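Local atomic coordinates of arginine--tRNA ligase (Campylobacter jejuni, PDB entry 3FNR), a protein that catalyses the ATP-dependent attachment of L-arginine to tRNA(Arg), releasing AMP and diphosphate, as a monomeric class I aminoacyl-tRNA synthetase. Residues A[441-444]-A[445-448]; A[335-338]-A[339-343]. The protein carries 1 engineered substitution. All coordinates share one frame; numbering follows the deposited sequence.

Contact 1. Residues A[441-444]-A[445-448]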
loop_
_atom_site.group_PDB
_atom_site.type_symbol
_atom_site.label_atom_id
_atom_site.label_comp_id
_atom_site.label_asym_id
_atom_site.label_seq_id
_atom_site.Cartn_x
_atom_site.Cartn_y
_atom_site.Cartn_z
ATOM N N THR A 441 -8.101 -15.879 -5.977
ATOM C CA THR A 441 -7.475 -15.761 -4.668
ATOM C C THR A 441 -6.293 -14.782 -4.691
ATOM O O THR A 441 -6.331 -13.767 -4.002
ATOM C CB THR A 441 -7.046 -17.142 -4.126
ATOM O OG1 THR A 441 -8.199 -17.998 -4.055
ATOM C CG2 THR A 441 -6.408 -17.020 -2.740
ATOM N N ALA A 442 -5.279 -15.068 -5.507
ATOM C CA ALA A 442 -4.071 -14.244 -5.560
ATOM C C ALA A 442 -4.381 -12.791 -5.925
ATOM O O ALA A 442 -3.871 -11.866 -5.275
ATOM C CB ALA A 442 -3.067 -14.830 -6.528
ATOM N N PHE A 443 -5.219 -12.610 -6.949
ATOM C CA PHE A 443 -5.690 -11.282 -7.363
ATOM C C PHE A 443 -6.358 -10.511 -6.228
ATOM O O PHE A 443 -6.118 -9.320 -6.083
ATOM C CB PHE A 443 -6.670 -11.374 -8.534
ATOM C CG PHE A 443 -6.115 -10.906 -9.853
ATOM C CD1 PHE A 443 -6.864 -11.054 -11.015
ATOM C CD2 PHE A 443 -4.859 -10.314 -9.943
ATOM C CE1 PHE A 443 -6.376 -10.618 -12.240
ATOM C CE2 PHE A 443 -4.362 -9.881 -11.161
ATOM C CZ PHE A 443 -5.118 -10.028 -12.313
ATOM N N SER A 444 -7.195 -11.180 -5.434
ATOM C CA SER A 444 -7.922 -10.498 -4.351
ATOM C C SER A 444 -6.991 -9.947 -3.273
ATOM O O SER A 444 -7.298 -8.925 -2.647
ATOM C CB SER A 444 -8.988 -11.406 -3.730
ATOM O OG SER A 444 -8.401 -12.431 -2.951
ATOM N N LEU A 445 -5.849 -10.613 -3.081
ATOM C CA LEU A 445 -4.819 -10.162 -2.136
ATOM C C LEU A 445 -4.069 -8.949 -2.668
ATOM O O LEU A 445 -3.396 -8.244 -1.911
ATOM C CB LEU A 445 -3.834 -11.298 -1.819
ATOM C CG LEU A 445 -4.435 -12.573 -1.226
ATOM C CD1 LEU A 445 -3.351 -13.621 -0.950
ATOM C CD2 LEU A 445 -5.250 -12.277 0.047
ATOM N N MET A 446 -4.181 -8.729 -3.978
ATOM C CA MET A 446 -3.661 -7.528 -4.641
ATOM C C MET A 446 -4.754 -6.460 -4.783
ATOM O O MET A 446 -4.542 -5.434 -5.428
ATOM C CB MET A 446 -3.114 -7.881 -6.036
ATOM C CG MET A 446 -1.892 -8.800 -6.072
ATOM S SD MET A 446 -1.394 -9.248 -7.752
ATOM C CE MET A 446 -1.128 -7.675 -8.528
ATOM N N GLY A 447 -5.921 -6.703 -4.188
ATOM C CA GLY A 447 -7.049 -5.770 -4.280
ATOM C C GLY A 447 -7.670 -5.681 -5.668
ATOM O O GLY A 447 -8.238 -4.650 -6.046
ATOM N N ILE A 448 -7.552 -6.771 -6.423
ATOM C CA ILE A 448 -8.091 -6.877 -7.773
ATOM C C ILE A 448 -9.138 -7.985 -7.785
ATOM O O ILE A 448 -8.873 -9.099 -7.328
ATOM C CB ILE A 448 -6.972 -7.214 -8.792
ATOM C CG1 ILE A 448 -5.920 -6.098 -8.829
ATOM C CG2 ILE A 448 -7.551 -7.489 -10.180
ATOM C CD1 ILE A 448 -4.697 -6.405 -9.676
#

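Contact 2. Residues A[335-338]-A[339-343]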
loop_
_atom_site.group_PDB
_atom_site.type_symbol
_atom_site.label_atom_id
_atom_site.label_comp_id
_atom_site.label_asym_id
_atom_site.label_seq_id
_atom_site.Cartn_x
_atom_site.Cartn_y
_atom_site.Cartn_z
ATOM N N ASN A 335 0.268 -6.982 -21.642
ATOM C CA ASN A 335 -0.644 -6.397 -20.647
ATOM C C ASN A 335 -1.070 -7.480 -19.656
ATOM O O ASN A 335 -2.083 -8.165 -19.867
ATOM C CB ASN A 335 -1.863 -5.743 -21.313
ATOM C CG ASN A 335 -2.776 -5.014 -20.318
ATOM O OD1 ASN A 335 -2.499 -4.931 -19.120
ATOM N ND2 ASN A 335 -3.871 -4.471 -20.828
ATOM N N PRO A 336 -0.306 -7.628 -18.557
ATOM C CA PRO A 336 -0.490 -8.777 -17.685
ATOM C C PRO A 336 -1.844 -8.795 -16.990
ATOM O O PRO A 336 -2.399 -9.866 -16.817
ATOM C CB PRO A 336 0.653 -8.644 -16.680
ATOM C CG PRO A 336 1.641 -7.716 -17.332
ATOM C CD PRO A 336 0.765 -6.754 -18.058
ATOM N N VAL A 337 -2.394 -7.636 -16.645
ATOM C CA VAL A 337 -3.728 -7.589 -16.033
ATOM C C VAL A 337 -4.802 -8.151 -16.970
ATOM O O VAL A 337 -5.649 -8.944 -16.538
ATOM C CB VAL A 337 -4.138 -6.161 -15.588
ATOM C CG1 VAL A 337 -5.321 -6.215 -14.606
ATOM C CG2 VAL A 337 -2.952 -5.420 -14.984
ATOM N N TYR A 338 -4.755 -7.740 -18.242
ATOM C CA TYR A 338 -5.669 -8.252 -19.265
ATOM C C TYR A 338 -5.503 -9.749 -19.374
ATOM O O TYR A 338 -6.472 -10.494 -19.300
ATOM C CB TYR A 338 -5.400 -7.620 -20.649
ATOM C CG TYR A 338 -6.123 -8.338 -21.788
ATOM C CD1 TYR A 338 -5.493 -9.359 -22.520
ATOM C CD2 TYR A 338 -7.436 -8.009 -22.124
ATOM C CE1 TYR A 338 -6.160 -10.037 -23.540
ATOM C CE2 TYR A 338 -8.112 -8.675 -23.151
ATOM C CZ TYR A 338 -7.464 -9.684 -23.856
ATOM O OH TYR A 338 -8.118 -10.349 -24.870
ATOM N N TYR A 339 -4.252 -10.159 -19.542
ATOM C CA TYR A 339 -3.873 -11.517 -19.851
ATOM C C TYR A 339 -4.270 -12.484 -18.737
ATOM O O TYR A 339 -4.811 -13.564 -19.014
ATOM C CB TYR A 339 -2.369 -11.561 -20.123
ATOM C CG TYR A 339 -1.891 -12.793 -20.868
ATOM C CD1 TYR A 339 -0.912 -13.617 -20.316
ATOM C CD2 TYR A 339 -2.410 -13.130 -22.123
ATOM C CE1 TYR A 339 -0.461 -14.749 -20.986
ATOM C CE2 TYR A 339 -1.962 -14.262 -22.808
ATOM C CZ TYR A 339 -0.985 -15.065 -22.228
ATOM O OH TYR A 339 -0.518 -16.186 -22.875
ATOM N N ILE A 340 -4.047 -12.070 -17.488
ATOM C CA ILE A 340 -4.416 -12.877 -16.332
ATOM C C ILE A 340 -5.938 -12.946 -16.210
ATOM O O ILE A 340 -6.491 -14.035 -16.060
ATOM C CB ILE A 340 -3.746 -12.384 -15.017
ATOM C CG1 ILE A 340 -2.220 -12.523 -15.111
ATOM C CG2 ILE A 340 -4.254 -13.183 -13.832
ATOM C CD1 ILE A 340 -1.436 -11.617 -14.175
ATOM N N ASN A 341 -6.609 -11.797 -16.317
ATOM C CA ASN A 341 -8.081 -11.751 -16.328
ATOM C C ASN A 341 -8.682 -12.571 -17.466
ATOM O O ASN A 341 -9.722 -13.219 -17.292
ATOM C CB ASN A 341 -8.607 -10.304 -16.423
ATOM C CG ASN A 341 -8.942 -9.691 -15.065
ATOM O OD1 ASN A 341 -9.368 -10.381 -14.137
ATOM N ND2 ASN A 341 -8.780 -8.375 -14.958
ATOM N N TYR A 342 -8.029 -12.534 -18.625
ATOM C CA TYR A 342 -8.469 -13.293 -19.796
ATOM C C TYR A 342 -8.470 -14.800 -19.521
ATOM O O TYR A 342 -9.400 -15.488 -19.925
ATOM C CB TYR A 342 -7.630 -12.957 -21.037
ATOM C CG TYR A 342 -8.211 -13.506 -22.326
ATOM C CD1 TYR A 342 -9.587 -13.467 -22.566
ATOM C CD2 TYR A 342 -7.386 -14.058 -23.308
ATOM C CE1 TYR A 342 -10.126 -13.981 -23.736
ATOM C CE2 TYR A 342 -7.917 -14.573 -24.486
ATOM C CZ TYR A 342 -9.289 -14.526 -24.691
ATOM O OH TYR A 342 -9.830 -15.026 -25.853
ATOM N N ALA A 343 -7.456 -15.285 -18.801
ATOM C CA ALA A 343 -7.398 -16.678 -18.365
ATOM C C ALA A 343 -8.620 -17.046 -17.533
ATOM O O ALA A 343 -9.290 -18.044 -17.814
ATOM C CB ALA A 343 -6.122 -16.933 -17.588
#

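Contact 1. Residues A[441-444]-A[445-448]
Thr441 and Leu445 are joined by one of the last i-to-i+4 bonds of a helix about to stop, and a weak one: Leu445 N lies 3.3 Å from Thr441 O. The same carbonyl oxygen also receives Ser444 OG at 2.7 Å. That hydroxyl can fold back along the helix because chi1 of 72° sets it between the backbone N and the carbonyl carbon. Ala442 O comes next, with weak bonds from both Leu445 N and Met446 N, consistent with the turn tightening toward i-to-i+3 bonding. At Phe443 the pattern changes. Its O accepts Ile448 N at 2.9 Å (N-H...O 156°) and Met446 N, which arrive from opposite faces of the carbonyl plane. The chain reversal brings Ile448 back against Phe443: Ile448 CG2 sits over the ring centre, 3.7 Å from the centroid in a CH-pi contact, with Ile448 CD1 reaching Phe443 CE2. Met446 SD approaches the ring edge near its plane, 4.2 Å from Phe443 CD2. Ser444 O takes Gly447 N at 3.0 Å, a weak bond. Together with Ile448 N to Phe443 O it makes the Schellman motif that ends the helix, with Gly447, at positive phi (69°), as the C-prime residue. Around this helix end, Ala442, Phe443 and Met446 pack on helix 398-416, Thr441 and Leu445 on helix 50-65, and Met446 and Ile448 on helix 305-311.

Contact 2. Residues A[335-338]-A[339-343]
Tyr338 and Tyr342, one helical turn apart, lie side by side and point the same way. Their rings are nearly parallel, with planes at 23°, but slid so far apart that they barely overlap, the centroids being 5.4 Å from each other. The slide leaves Tyr338 OH over the centre of the Tyr342 ring, 4.1 Å from Tyr342 CG, and Tyr342 CB over one face of the Tyr338 ring near its rim. Both side chains have CG anti to the backbone N (chi1 168° and -169°), which explains their shared direction. A looser apolar contact sets Ile340 CD1 4.4 Å from Pro336 CB. Val337 CG1 runs beside the amide of Asn341, 4.1 Å from Asn341 ND2.

These positions are set by the backbone. Four consecutive i-to-i+4 bonds run from Tyr339 N to Asn335 O, Ile340 N to Pro336 O, Asn341 N to Val337 O and Tyr342 N to Tyr338 O, the last at 2.7 Å. Further out, Asn335 ND2 binds Lys330 O and Asn341 OD1 accepts Lys451 N, while the His411 ring meets those of Tyr339 and Tyr342. With Asn335 at the N-cap and Pro336 in the first turn, this is a regular alpha-helix start. It opens helix 336-353, a helix that lies approximately at the junction of the class I catalytic domain and the DALR anticodon-binding domain.

Contact 2 starts a helix and contact 1 finishes one, and the two ends, about 13 Å apart between centres, meet through a single aromatic side chain. Phe443 CZ packs 3.6 Å from Ile340 CG2, and Phe443 CE1 lies 3.5 Å from Asn341 OD1, so the ring whose one face Ile448 covers in contact 1 also borders the first turns of helix 336-353. The two contacts share neighbours: Leu403 touches both Phe443 and Ile340, while Tyr310 touches Met446 as well as Pro336, Val337 and Ile340. Neither contact includes the 'HIGH' motif, Ala39 to His49; both lie in the packing of helices 305-311, 336-353, 398-416 and 425-445.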